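Local coordinates for 6-aminohexanoate-cyclic-dimer hydrolase (Arthrobacter sp., PDB 3A2Q), which hydrolyses the cyclic dimer of 6-aminohexanoate, a by-product of nylon-6 manufacture, to the linear dimer, at residues N205-A210 and S313-V318. The protein carries 1 engineered substitution. Sequence-based numbering, arbitrary orientation.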
loop_
_atom_site.group_PDB
_atom_site.type_symbol
_atom_site.label_atom_id
_atom_site.label_comp_id
_atom_site.label_asym_id
_atom_site.label_seq_id
_atom_site.Cartn_x
_atom_site.Cartn_y
_atom_site.Cartn_z
ATOM N N ASN A 205 -10.610 -4.269 10.752
ATOM C CA ASN A 205 -9.412 -3.967 9.970
ATOM C C ASN A 205 -8.143 -4.411 10.683
ATOM O O ASN A 205 -7.199 -3.634 10.860
ATOM C CB ASN A 205 -9.346 -2.472 9.651
ATOM C CG ASN A 205 -10.508 -2.016 8.791
ATOM O OD1 ASN A 205 -11.478 -1.442 9.285
ATOM N ND2 ASN A 205 -10.422 -2.286 7.499
ATOM N N VAL A 206 -8.141 -5.681 11.076
ATOM C CA VAL A 206 -7.030 -6.304 11.776
ATOM C C VAL A 206 -6.686 -5.495 13.023
ATOM O O VAL A 206 -5.533 -5.128 13.253
ATOM C CB VAL A 206 -5.779 -6.437 10.866
ATOM C CG1 VAL A 206 -4.801 -7.433 11.481
ATOM C CG2 VAL A 206 -6.185 -6.894 9.466
ATOM N N ALA A 207 -7.715 -5.224 13.820
ATOM C CA ALA A 207 -7.570 -4.472 15.065
ATOM C C ALA A 207 -6.912 -3.115 14.846
ATOM O O ALA A 207 -6.202 -2.609 15.722
ATOM C CB ALA A 207 -6.772 -5.286 16.075
ATOM N N GLY A 208 -7.151 -2.529 13.678
ATOM C CA GLY A 208 -6.586 -1.227 13.370
ATOM C C GLY A 208 -5.263 -1.233 12.624
ATOM O O GLY A 208 -4.790 -0.174 12.207
ATOM N N ALA A 209 -4.662 -2.409 12.445
ATOM C CA ALA A 209 -3.387 -2.498 11.739
ATOM C C ALA A 209 -3.529 -2.283 10.237
ATOM O O ALA A 209 -2.600 -1.791 9.589
ATOM C CB ALA A 209 -2.724 -3.848 12.009
ATOM N N ALA A 210 -4.685 -2.644 9.677
ATOM C CA ALA A 210 -4.922 -2.477 8.240
ATOM C C ALA A 210 -5.400 -1.060 7.911
ATOM O O ALA A 210 -6.441 -0.620 8.398
ATOM C CB ALA A 210 -5.942 -3.501 7.753
ATOM N N SER A 313 0.268 -12.152 14.504
ATOM C CA SER A 313 -0.025 -13.336 13.702
ATOM C C SER A 313 -1.303 -14.019 14.182
ATOM O O SER A 313 -2.113 -14.469 13.374
ATOM C CB SER A 313 1.146 -14.325 13.779
ATOM O OG SER A 313 0.967 -15.390 12.858
ATOM N N THR A 314 -1.471 -14.101 15.496
ATOM C CA THR A 314 -2.655 -14.728 16.073
ATOM C C THR A 314 -3.912 -13.965 15.667
ATOM O O THR A 314 -4.930 -14.561 15.323
ATOM C CB THR A 314 -2.550 -14.783 17.605
ATOM O OG1 THR A 314 -1.433 -15.608 17.966
ATOM C CG2 THR A 314 -3.833 -15.354 18.217
ATOM N N ILE A 315 -3.831 -12.638 15.693
ATOM C CA ILE A 315 -4.966 -11.817 15.301
ATOM C C ILE A 315 -5.245 -12.049 13.821
ATOM O O ILE A 315 -6.401 -12.138 13.405
ATOM C CB ILE A 315 -4.678 -10.327 15.555
ATOM C CG1 ILE A 315 -4.588 -10.079 17.060
ATOM C CG2 ILE A 315 -5.762 -9.471 14.913
ATOM C CD1 ILE A 315 -4.121 -8.685 17.434
ATOM N N CYS A 316 -4.181 -12.163 13.030
ATOM C CA CYS A 316 -4.320 -12.398 11.598
ATOM C C CYS A 316 -4.992 -13.745 11.310
ATOM O O CYS A 316 -5.774 -13.857 10.364
ATOM C CB CYS A 316 -2.955 -12.328 10.911
ATOM S SG CYS A 316 -2.338 -10.635 10.678
ATOM N N ASP A 317 -4.695 -14.762 12.119
ATOM C CA ASP A 317 -5.317 -16.071 11.916
ATOM C C ASP A 317 -6.830 -15.932 12.022
ATOM O O ASP A 317 -7.570 -16.454 11.194
ATOM C CB ASP A 317 -4.843 -17.086 12.961
ATOM C CG ASP A 317 -3.408 -17.523 12.750
ATOM O OD1 ASP A 317 -2.915 -17.421 11.608
ATOM O OD2 ASP A 317 -2.779 -17.984 13.727
ATOM N N VAL A 318 -7.273 -15.222 13.054
ATOM C CA VAL A 318 -8.694 -14.996 13.299
ATOM C C VAL A 318 -9.331 -14.165 12.194
ATOM O O VAL A 318 -10.438 -14.466 11.744
ATOM C CB VAL A 318 -8.905 -14.297 14.667
ATOM C CG1 VAL A 318 -10.363 -13.845 14.833
ATOM C CG2 VAL A 318 -8.517 -15.247 15.787
#
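Val206 meets helix 308-331 through a single methyl: CG1 sits 4.1 Å from Ile315 CG2 and equally 4.1 Å from Cys316 SG, so it touches the two neighbouring residues at once. With CG1 anti to the backbone N (chi1 -164°), the valine puts this branch forward, while CG2 stays farther back from both partners. Ile315 answers with its own short branch, CG2, also anti to its backbone N, and the two side chains meet at a slant. Ala207 CB, from the next residue, lies 4.5 Å from the same Ile315 CG2. These apolar contacts join two parts of the pocket wall in this amidase-family enzyme: two molecules of 6-aminohexanoic acid are bound here; Cys316 touches both and Val206 one of them. The Val206 side chain is about 10 Å from that of Ser150, probably a member of the charge relay. The 205-207 turn has positive phi throughout, making it a left-handed helical turn, and Gly208 follows it; Val206 O accepts a bond from Ala209 N at 3.0 Å. Ile315 is also packed against Cys362, Val363 and Leu366 of helix 356-378, while Arg367 of that helix hydrogen-bonds to Ala207 O.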